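Local structure of exocyst complex component EXO70 (Saccharomyces cerevisiae, 2B1E) at residues L18-L29 and Y41-M51; S82-F90 and I126-E135. The protein helps tether secretory vesicles to sites of exocytosis as a subunit of the exocyst complex and contributes to assembly of that complex. All blocks are in the same frame, centred on the assembly; numbering follows the deposited sequence.

Contact 1: L18-L29 and Y41-M51; sequences LANEASKYEIIL and YTQVVHKLDDM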
loop_
_atom_site.group_PDB
_atom_site.type_symbol
_atom_site.label_atom_id
_atom_site.label_comp_id
_atom_site.label_asym_id
_atom_site.label_seq_id
_atom_site.Cartn_x
_atom_site.Cartn_y
_atom_site.Cartn_z
ATOM N N LEU A 18 -15.827 56.972 47.617
ATOM C CA LEU A 18 -15.640 55.786 46.779
ATOM C C LEU A 18 -16.149 56.079 45.368
ATOM O O LEU A 18 -15.553 55.650 44.377
ATOM C CB LEU A 18 -16.408 54.590 47.353
ATOM C CG LEU A 18 -15.887 54.018 48.676
ATOM C CD1 LEU A 18 -16.812 52.924 49.177
ATOM C CD2 LEU A 18 -14.483 53.479 48.463
ATOM N N ALA A 19 -17.263 56.803 45.293
ATOM C CA ALA A 19 -17.861 57.161 44.016
ATOM C C ALA A 19 -16.857 58.003 43.245
ATOM O O ALA A 19 -16.607 57.765 42.066
ATOM C CB ALA A 19 -19.151 57.950 44.247
ATOM N N ASN A 20 -16.264 58.985 43.919
ATOM C CA ASN A 20 -15.276 59.836 43.261
ATOM C C ASN A 20 -14.134 58.984 42.708
ATOM O O ASN A 20 -13.722 59.162 41.562
ATOM C CB ASN A 20 -14.724 60.878 44.239
ATOM C CG ASN A 20 -13.768 61.848 43.569
ATOM O OD1 ASN A 20 -14.134 62.534 42.613
ATOM N ND2 ASN A 20 -12.540 61.907 44.064
ATOM N N GLU A 21 -13.623 58.059 43.517
ATOM C CA GLU A 21 -12.541 57.174 43.079
ATOM C C GLU A 21 -12.961 56.374 41.854
ATOM O O GLU A 21 -12.207 56.254 40.891
ATOM C CB GLU A 21 -12.150 56.200 44.191
ATOM C CG GLU A 21 -11.565 56.865 45.412
ATOM C CD GLU A 21 -10.218 57.480 45.123
ATOM O OE1 GLU A 21 -9.320 56.736 44.674
ATOM O OE2 GLU A 21 -10.058 58.700 45.342
ATOM N N ALA A 22 -14.162 55.809 41.895
ATOM C CA ALA A 22 -14.656 55.035 40.763
ATOM C C ALA A 22 -14.735 55.898 39.509
ATOM O O ALA A 22 -14.419 55.427 38.411
ATOM C CB ALA A 22 -16.018 54.455 41.076
ATOM N N SER A 23 -15.159 57.153 39.674
ATOM C CA SER A 23 -15.282 58.087 38.553
ATOM C C SER A 23 -13.932 58.319 37.898
ATOM O O SER A 23 -13.823 58.405 36.667
ATOM C CB SER A 23 -15.845 59.432 39.020
ATOM O OG SER A 23 -17.234 59.351 39.288
ATOM N N LYS A 24 -12.899 58.416 38.724
ATOM C CA LYS A 24 -11.559 58.625 38.208
ATOM C C LYS A 24 -11.096 57.392 37.441
ATOM O O LYS A 24 -10.441 57.506 36.402
ATOM C CB LYS A 24 -10.599 58.961 39.356
ATOM C CG LYS A 24 -10.939 60.295 40.038
ATOM C CD LYS A 24 -9.838 60.781 40.974
ATOM C CE LYS A 24 -9.735 59.910 42.220
ATOM N NZ LYS A 24 -8.630 60.336 43.128
ATOM N N TYR A 25 -11.453 56.207 37.933
ATOM C CA TYR A 25 -11.044 54.988 37.255
ATOM C C TYR A 25 -11.756 54.860 35.916
ATOM O O TYR A 25 -11.184 54.345 34.947
ATOM C CB TYR A 25 -11.334 53.749 38.113
ATOM C CG TYR A 25 -10.483 53.655 39.355
ATOM C CD1 TYR A 25 -9.108 53.860 39.296
ATOM C CD2 TYR A 25 -11.055 53.364 40.592
ATOM C CE1 TYR A 25 -8.316 53.784 40.442
ATOM C CE2 TYR A 25 -10.272 53.279 41.749
ATOM C CZ TYR A 25 -8.906 53.493 41.665
ATOM O OH TYR A 25 -8.135 53.424 42.801
ATOM N N GLU A 26 -13.004 55.314 35.851
ATOM C CA GLU A 26 -13.727 55.223 34.590
ATOM C C GLU A 26 -13.087 56.119 33.531
ATOM O O GLU A 26 -13.039 55.768 32.352
ATOM C CB GLU A 26 -15.195 55.608 34.744
ATOM C CG GLU A 26 -15.950 55.470 33.417
ATOM C CD GLU A 26 -17.458 55.406 33.570
ATOM O OE1 GLU A 26 -18.141 55.013 32.592
ATOM O OE2 GLU A 26 -17.966 55.751 34.655
ATOM N N ILE A 27 -12.610 57.283 33.954
ATOM C CA ILE A 27 -11.975 58.207 33.027
ATOM C C ILE A 27 -10.734 57.540 32.445
ATOM O O ILE A 27 -10.468 57.617 31.240
ATOM C CB ILE A 27 -11.623 59.542 33.743
ATOM C CG1 ILE A 27 -12.924 60.297 34.045
ATOM C CG2 ILE A 27 -10.679 60.381 32.875
ATOM C CD1 ILE A 27 -12.765 61.576 34.856
ATOM N N ILE A 28 -9.980 56.861 33.295
ATOM C CA ILE A 28 -8.779 56.168 32.831
ATOM C C ILE A 28 -9.166 55.083 31.826
ATOM O O ILE A 28 -8.649 55.030 30.695
ATOM C CB ILE A 28 -8.026 55.517 34.009
ATOM C CG1 ILE A 28 -7.539 56.601 34.976
ATOM C CG2 ILE A 28 -6.847 54.701 33.484
ATOM C CD1 ILE A 28 -6.793 56.068 36.187
ATOM N N LEU A 29 -10.086 54.221 32.243
ATOM C CA LEU A 29 -10.541 53.125 31.393
ATOM C C LEU A 29 -11.108 53.614 30.053
ATOM O O LEU A 29 -10.982 52.930 29.035
ATOM C CB LEU A 29 -11.591 52.294 32.138
ATOM C CG LEU A 29 -11.074 51.474 33.327
ATOM C CD1 LEU A 29 -12.249 50.881 34.093
ATOM C CD2 LEU A 29 -10.136 50.358 32.826
ATOM N N TYR A 41 -4.644 48.363 32.523
ATOM C CA TYR A 41 -6.082 48.359 32.289
ATOM C C TYR A 41 -6.742 47.276 33.150
ATOM O O TYR A 41 -7.686 47.561 33.883
ATOM C CB TYR A 41 -6.372 48.124 30.792
ATOM C CG TYR A 41 -7.829 48.276 30.380
ATOM C CD1 TYR A 41 -8.306 49.468 29.817
ATOM C CD2 TYR A 41 -8.726 47.220 30.536
ATOM C CE1 TYR A 41 -9.639 49.596 29.417
ATOM C CE2 TYR A 41 -10.055 47.336 30.145
ATOM C CZ TYR A 41 -10.507 48.522 29.587
ATOM O OH TYR A 41 -11.828 48.625 29.213
ATOM N N THR A 42 -6.259 46.040 33.080
ATOM C CA THR A 42 -6.872 44.996 33.897
ATOM C C THR A 42 -6.686 45.291 35.377
ATOM O O THR A 42 -7.488 44.852 36.209
ATOM C CB THR A 42 -6.304 43.597 33.614
ATOM O OG1 THR A 42 -4.892 43.592 33.841
ATOM C CG2 THR A 42 -6.613 43.172 32.182
ATOM N N GLN A 43 -5.631 46.030 35.709
ATOM C CA GLN A 43 -5.382 46.371 37.102
ATOM C C GLN A 43 -6.460 47.328 37.603
ATOM O O GLN A 43 -6.908 47.237 38.752
ATOM C CB GLN A 43 -4.001 47.012 37.263
ATOM C CG GLN A 43 -3.579 47.130 38.709
ATOM C CD GLN A 43 -3.692 45.802 39.441
ATOM O OE1 GLN A 43 -3.122 44.785 39.015
ATOM N NE2 GLN A 43 -4.434 45.799 40.546
ATOM N N VAL A 44 -6.880 48.259 36.754
ATOM C CA VAL A 44 -7.931 49.185 37.157
ATOM C C VAL A 44 -9.255 48.433 37.313
ATOM O O VAL A 44 -10.021 48.687 38.246
ATOM C CB VAL A 44 -8.096 50.327 36.146
ATOM C CG1 VAL A 44 -9.367 51.114 36.459
ATOM C CG2 VAL A 44 -6.882 51.248 36.213
ATOM N N VAL A 45 -9.533 47.499 36.410
ATOM C CA VAL A 45 -10.766 46.734 36.530
ATOM C C VAL A 45 -10.714 45.945 37.853
ATOM O O VAL A 45 -11.724 45.812 38.539
ATOM C CB VAL A 45 -10.945 45.780 35.337
ATOM C CG1 VAL A 45 -12.244 45.003 35.480
ATOM C CG2 VAL A 45 -10.979 46.594 34.026
ATOM N N HIS A 46 -9.540 45.430 38.220
ATOM C CA HIS A 46 -9.419 44.686 39.481
ATOM C C HIS A 46 -9.766 45.611 40.662
ATOM O O HIS A 46 -10.427 45.191 41.613
ATOM C CB HIS A 46 -7.993 44.130 39.689
ATOM C CG HIS A 46 -7.650 42.952 38.824
ATOM N ND1 HIS A 46 -8.524 41.913 38.595
ATOM C CD2 HIS A 46 -6.509 42.634 38.163
ATOM C CE1 HIS A 46 -7.940 41.006 37.831
ATOM N NE2 HIS A 46 -6.716 41.420 37.555
ATOM N N LYS A 47 -9.307 46.860 40.609
ATOM C CA LYS A 47 -9.599 47.815 41.680
ATOM C C LYS A 47 -11.107 47.962 41.857
ATOM O O LYS A 47 -11.611 47.979 42.973
ATOM C CB LYS A 47 -9.002 49.193 41.367
ATOM C CG LYS A 47 -7.494 49.316 41.571
ATOM C CD LYS A 47 -7.162 49.628 43.021
ATOM C CE LYS A 47 -5.670 49.857 43.219
ATOM N NZ LYS A 47 -5.361 50.239 44.631
ATOM N N LEU A 48 -11.826 48.078 40.744
ATOM C CA LEU A 48 -13.280 48.235 40.789
ATOM C C LEU A 48 -13.947 46.995 41.368
ATOM O O LEU A 48 -14.869 47.084 42.187
ATOM C CB LEU A 48 -13.813 48.497 39.383
ATOM C CG LEU A 48 -13.334 49.789 38.715
ATOM C CD1 LEU A 48 -13.696 49.750 37.237
ATOM C CD2 LEU A 48 -13.950 51.003 39.395
ATOM N N ASP A 49 -13.475 45.840 40.914
ATOM C CA ASP A 49 -13.985 44.557 41.347
ATOM C C ASP A 49 -13.803 44.413 42.855
ATOM O O ASP A 49 -14.742 44.056 43.576
ATOM C CB ASP A 49 -13.231 43.443 40.620
ATOM C CG ASP A 49 -14.143 42.334 40.159
ATOM O OD1 ASP A 49 -15.325 42.338 40.566
ATOM O OD2 ASP A 49 -13.682 41.459 39.393
ATOM N N ASP A 50 -12.595 44.708 43.331
ATOM C CA ASP A 50 -12.300 44.609 44.753
ATOM C C ASP A 50 -13.101 45.653 45.536
ATOM O O ASP A 50 -13.592 45.365 46.627
ATOM C CB ASP A 50 -10.792 44.760 44.988
ATOM C CG ASP A 50 -9.995 43.596 44.394
ATOM O OD1 ASP A 50 -8.748 43.678 44.352
ATOM O OD2 ASP A 50 -10.619 42.595 43.964
ATOM N N MET A 51 -13.262 46.851 44.979
ATOM C CA MET A 51 -14.040 47.891 45.664
ATOM C C MET A 51 -15.476 47.393 45.830
ATOM O O MET A 51 -16.048 47.472 46.916
ATOM C CB MET A 51 -14.040 49.206 44.864
ATOM C CG MET A 51 -14.780 50.366 45.556
ATOM S SD MET A 51 -14.863 51.918 44.588
ATOM C CE MET A 51 -13.153 52.462 44.789
HETATM O O HOH W 1 -12.752 50.995 28.183
#
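Leu29 and Tyr25 of helix 15-30 are the two knobs of an antiparallel helix pair: each fits into a hole on helix 38-56, and the short segments cross at -156° with their axes about 10 Å apart. The tight part lies around Leu29, which sits among Tyr41, Val44, Val45 and Leu48. Its CD2 rests over the face of the Tyr41 ring, a CH-pi contact 3.6 Å from the centroid, while its other methyl, CD1, meets Leu48 CD1 at 3.6 Å, tip to tip. Ser82 of helix 66-94 touches both Leu29 and Tyr41. Tyr25 CB is also tightly packed, 3.7 Å from Val44 CG1, and with CG anti to its carbonyl carbon (chi1 -68°) the ring runs alongside Leu48 in the opposite direction. Its hydroxyl end reaches the looser, solvent-facing margin, where OH comes to CD of exposed Lys47, the lysine chain passing at a slant before its end leads away. On this margin Ile28 only grazes Val44. At the far end Met51, extended through CG and SD and bent only at chi3 (-74°), slides past Leu18 and lays its CE 3.9 Å from Glu21 CB and near the edge of the Tyr25 ring. The polar link between the helices runs through one water, which donates to Leu29 O at 2.8 Å and lies in the Tyr41 ring plane, 2.7 Å from Tyr41 OH.

Contact 2: S82-F90 and I126-E135; sequences SEAQLRVYF and ILDYFHGNSE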
loop_
_atom_site.group_PDB
_atom_site.type_symbol
_atom_site.label_atom_id
_atom_site.label_comp_id
_atom_site.label_asym_id
_atom_site.label_seq_id
_atom_site.Cartn_x
_atom_site.Cartn_y
_atom_site.Cartn_z
ATOM N N SER A 82 -15.972 47.165 30.642
ATOM C CA SER A 82 -14.537 47.013 30.505
ATOM C C SER A 82 -14.138 45.587 30.123
ATOM O O SER A 82 -13.234 45.385 29.304
ATOM C CB SER A 82 -13.849 47.439 31.804
ATOM O OG SER A 82 -14.195 48.774 32.129
ATOM N N GLU A 83 -14.807 44.596 30.705
ATOM C CA GLU A 83 -14.496 43.212 30.381
ATOM C C GLU A 83 -14.944 42.884 28.954
ATOM O O GLU A 83 -14.303 42.094 28.267
ATOM C CB GLU A 83 -15.137 42.267 31.416
ATOM C CG GLU A 83 -14.361 42.284 32.740
ATOM C CD GLU A 83 -15.004 41.480 33.874
ATOM O OE1 GLU A 83 -14.324 41.263 34.894
ATOM O OE2 GLU A 83 -16.174 41.080 33.764
ATOM N N ALA A 84 -16.029 43.508 28.499
ATOM C CA ALA A 84 -16.506 43.263 27.143
ATOM C C ALA A 84 -15.442 43.786 26.169
ATOM O O ALA A 84 -15.216 43.210 25.110
ATOM C CB ALA A 84 -17.850 43.968 26.916
ATOM N N GLN A 85 -14.781 44.871 26.549
ATOM C CA GLN A 85 -13.729 45.455 25.722
ATOM C C GLN A 85 -12.519 44.522 25.661
ATOM O O GLN A 85 -11.836 44.431 24.631
ATOM C CB GLN A 85 -13.327 46.821 26.287
ATOM C CG GLN A 85 -12.140 47.473 25.595
ATOM C CD GLN A 85 -12.318 47.606 24.095
ATOM O OE1 GLN A 85 -13.357 48.080 23.616
ATOM N NE2 GLN A 85 -11.303 47.194 23.340
ATOM N N LEU A 86 -12.257 43.834 26.772
ATOM C CA LEU A 86 -11.159 42.885 26.844
ATOM C C LEU A 86 -11.404 41.737 25.875
ATOM O O LEU A 86 -10.472 41.228 25.257
ATOM C CB LEU A 86 -11.009 42.352 28.271
ATOM C CG LEU A 86 -10.340 43.358 29.213
ATOM C CD1 LEU A 86 -10.447 42.864 30.645
ATOM C CD2 LEU A 86 -8.885 43.546 28.810
ATOM N N ARG A 87 -12.665 41.336 25.742
ATOM C CA ARG A 87 -13.011 40.260 24.829
ATOM C C ARG A 87 -12.858 40.711 23.384
ATOM O O ARG A 87 -12.342 39.968 22.559
ATOM C CB ARG A 87 -14.444 39.788 25.065
ATOM C CG ARG A 87 -14.640 39.089 26.391
ATOM C CD ARG A 87 -16.046 38.515 26.526
ATOM N NE ARG A 87 -16.334 38.280 27.933
ATOM C CZ ARG A 87 -16.987 39.135 28.714
ATOM N NH1 ARG A 87 -17.443 40.280 28.221
ATOM N NH2 ARG A 87 -17.152 38.855 30.000
ATOM N N VAL A 88 -13.329 41.918 23.078
ATOM C CA VAL A 88 -13.209 42.464 21.723
ATOM C C VAL A 88 -11.729 42.505 21.328
ATOM O O VAL A 88 -11.334 42.104 20.227
ATOM C CB VAL A 88 -13.773 43.923 21.649
ATOM C CG1 VAL A 88 -13.440 44.542 20.292
ATOM C CG2 VAL A 88 -15.275 43.909 21.861
ATOM N N TYR A 89 -10.916 42.995 22.248
ATOM C CA TYR A 89 -9.477 43.117 22.039
ATOM C C TYR A 89 -8.833 41.741 21.831
ATOM O O TYR A 89 -7.947 41.577 20.988
ATOM C CB TYR A 89 -8.847 43.801 23.255
ATOM C CG TYR A 89 -7.461 44.351 23.020
ATOM C CD1 TYR A 89 -7.278 45.585 22.404
ATOM C CD2 TYR A 89 -6.333 43.653 23.449
ATOM C CE1 TYR A 89 -6.004 46.121 22.226
ATOM C CE2 TYR A 89 -5.065 44.170 23.280
ATOM C CZ TYR A 89 -4.905 45.410 22.669
ATOM O OH TYR A 89 -3.652 45.943 22.537
ATOM N N PHE A 90 -9.272 40.773 22.630
ATOM C CA PHE A 90 -8.783 39.396 22.566
ATOM C C PHE A 90 -9.076 38.803 21.180
ATOM O O PHE A 90 -8.190 38.263 20.506
ATOM C CB PHE A 90 -9.494 38.572 23.650
ATOM C CG PHE A 90 -8.988 37.151 23.803
ATOM C CD1 PHE A 90 -7.759 36.884 24.411
ATOM C CD2 PHE A 90 -9.783 36.072 23.408
ATOM C CE1 PHE A 90 -7.336 35.560 24.632
ATOM C CE2 PHE A 90 -9.371 34.747 23.622
ATOM C CZ PHE A 90 -8.144 34.495 24.236
ATOM N N ILE A 126 -4.956 37.988 28.993
ATOM C CA ILE A 126 -6.406 38.054 28.991
ATOM C C ILE A 126 -7.010 36.721 29.428
ATOM O O ILE A 126 -8.001 36.696 30.162
ATOM C CB ILE A 126 -6.929 38.515 27.602
ATOM C CG1 ILE A 126 -6.520 39.977 27.373
ATOM C CG2 ILE A 126 -8.468 38.403 27.533
ATOM C CD1 ILE A 126 -6.805 40.492 25.965
ATOM N N LEU A 127 -6.406 35.616 29.000
ATOM C CA LEU A 127 -6.879 34.298 29.418
ATOM C C LEU A 127 -6.772 34.196 30.929
ATOM O O LEU A 127 -7.696 33.732 31.598
ATOM C CB LEU A 127 -6.034 33.192 28.789
ATOM C CG LEU A 127 -6.392 32.897 27.338
ATOM C CD1 LEU A 127 -5.260 32.131 26.694
ATOM C CD2 LEU A 127 -7.715 32.123 27.275
ATOM N N ASP A 128 -5.627 34.618 31.462
ATOM C CA ASP A 128 -5.411 34.586 32.903
ATOM C C ASP A 128 -6.393 35.499 33.617
ATOM O O ASP A 128 -6.916 35.161 34.679
ATOM C CB ASP A 128 -3.980 34.995 33.251
ATOM C CG ASP A 128 -2.981 33.864 33.032
ATOM O OD1 ASP A 128 -3.283 32.710 33.412
ATOM O OD2 ASP A 128 -1.889 34.132 32.497
ATOM N N TYR A 129 -6.643 36.666 33.042
ATOM C CA TYR A 129 -7.602 37.578 33.654
ATOM C C TYR A 129 -8.962 36.876 33.809
ATOM O O TYR A 129 -9.554 36.854 34.893
ATOM C CB TYR A 129 -7.800 38.825 32.782
ATOM C CG TYR A 129 -8.876 39.743 33.336
ATOM C CD1 TYR A 129 -8.576 40.707 34.304
ATOM C CD2 TYR A 129 -10.213 39.593 32.946
ATOM C CE1 TYR A 129 -9.586 41.497 34.871
ATOM C CE2 TYR A 129 -11.212 40.367 33.502
ATOM C CZ TYR A 129 -10.896 41.314 34.461
ATOM O OH TYR A 129 -11.909 42.060 35.005
ATOM N N PHE A 130 -9.471 36.305 32.725
ATOM C CA PHE A 130 -10.779 35.665 32.800
ATOM C C PHE A 130 -10.812 34.351 33.570
ATOM O O PHE A 130 -11.845 33.994 34.150
ATOM C CB PHE A 130 -11.374 35.513 31.404
ATOM C CG PHE A 130 -11.920 36.803 30.851
ATOM C CD1 PHE A 130 -13.014 37.426 31.460
ATOM C CD2 PHE A 130 -11.327 37.412 29.750
ATOM C CE1 PHE A 130 -13.507 38.642 30.979
ATOM C CE2 PHE A 130 -11.811 38.620 29.264
ATOM C CZ PHE A 130 -12.903 39.238 29.880
ATOM N N HIS A 131 -9.702 33.624 33.584
ATOM C CA HIS A 131 -9.665 32.391 34.361
ATOM C C HIS A 131 -9.669 32.836 35.818
ATOM O O HIS A 131 -10.212 32.161 36.683
ATOM C CB HIS A 131 -8.409 31.578 34.037
ATOM C CG HIS A 131 -8.566 30.701 32.833
ATOM N ND1 HIS A 131 -9.157 29.456 32.893
ATOM C CD2 HIS A 131 -8.287 30.922 31.525
ATOM C CE1 HIS A 131 -9.236 28.950 31.675
ATOM N NE2 HIS A 131 -8.716 29.820 30.826
ATOM N N GLY A 132 -9.083 34.001 36.073
ATOM C CA GLY A 132 -9.044 34.523 37.426
ATOM C C GLY A 132 -10.380 35.062 37.911
ATOM O O GLY A 132 -10.609 35.175 39.124
ATOM N N ASN A 133 -11.267 35.391 36.977
ATOM C CA ASN A 133 -12.581 35.932 37.321
ATOM C C ASN A 133 -13.760 35.024 37.000
ATOM O O ASN A 133 -14.802 35.489 36.526
ATOM C CB ASN A 133 -12.793 37.283 36.640
ATOM C CG ASN A 133 -12.110 38.408 37.376
ATOM O OD1 ASN A 133 -12.479 38.737 38.508
ATOM N ND2 ASN A 133 -11.099 39.005 36.744
ATOM N N SER A 134 -13.594 33.732 37.249
ATOM C CA SER A 134 -14.666 32.767 37.018
ATOM C C SER A 134 -15.250 32.783 35.615
ATOM O O SER A 134 -16.441 32.548 35.437
ATOM C CB SER A 134 -15.794 32.997 38.025
ATOM O OG SER A 134 -15.302 32.876 39.349
ATOM N N GLU A 135 -14.424 33.071 34.619
ATOM C CA GLU A 135 -14.901 33.067 33.250
ATOM C C GLU A 135 -13.965 32.244 32.391
ATOM O O GLU A 135 -13.847 32.462 31.187
ATOM C CB GLU A 135 -15.036 34.495 32.712
ATOM C CG GLU A 135 -16.301 35.182 33.191
ATOM C CD GLU A 135 -16.592 36.463 32.444
ATOM O OE1 GLU A 135 -16.463 36.474 31.198
ATOM O OE2 GLU A 135 -16.961 37.459 33.099
HETATM O O HOH W 2 -18.248 40.255 32.103
HETATM O O HOH W 3 -14.780 36.118 28.902
#
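Glu83 and Arg87, one turn apart on helix 66-94, both set CG anti to the carbonyl carbon (chi1 -75° and -68°) and run out extended, which carries their charged ends across to Tyr129, Phe130 and Glu135. Tyr129 OH donates to the anti lone pair of Glu83 OE1 over a short 2.5 Å, with the carboxylate turned steeply against the ring. Arg87 NH2 binds the syn lone pair of Glu135 OE1 at 2.8 Å in a nearly straight salt bridge (168°), guanidinium and carboxylate almost coplanar. Two waters at the guanidinium edge help to hold it in that plane. One accepts from NE and donates to Glu135 OE1; the other accepts from NH2 and donates to both Glu83 OE2 and Glu135 OE2. Those two carboxylate oxygens stand 3.8 Å apart, a repulsion that the shared water and Arg87 probably ease.

Next to these polar groups the contact is apolar. Leu86 CD1 lies over one face of the Tyr129 ring, and its CB meets Phe130 CE2 at 3.9 Å. Phe130 turns its edge to Glu83 O, and its CZ lies over one face of the Arg87 guanidinium, the two planes at a modest tilt. Further along, Phe90 CD1 touches Ile126 CG2 at 3.5 Å and its CZ reaches Leu127; Ile139 of helix 136-155 touches Phe90, Leu127 and Phe130. Glu135, at the N-cap position of that next helix, thus ties the turn back to helix 66-94, in the antiparallel helix packing of the elongated, all-helical Exo70 rod.

Both contacts are antiparallel helix pairs near the N-terminal end of the long chain, their centres 16 Å apart, and they follow one another in sequence. They share no helix, yet they touch: helix 38-56 of contact 1 lies against both partners of contact 2, with Val45 and His46 on Tyr129 and Tyr41 on Ser82. Contact 1, farther from the chain centre and only partly buried, is held by one leucine and one tyrosine knob, with one bridging water as its polar element. Contact 2 is more enclosed, and although its axes stand slightly farther apart, it pairs a mixed aromatic and aliphatic core with a salt bridge, a tyrosine-carboxylate bond and two waters.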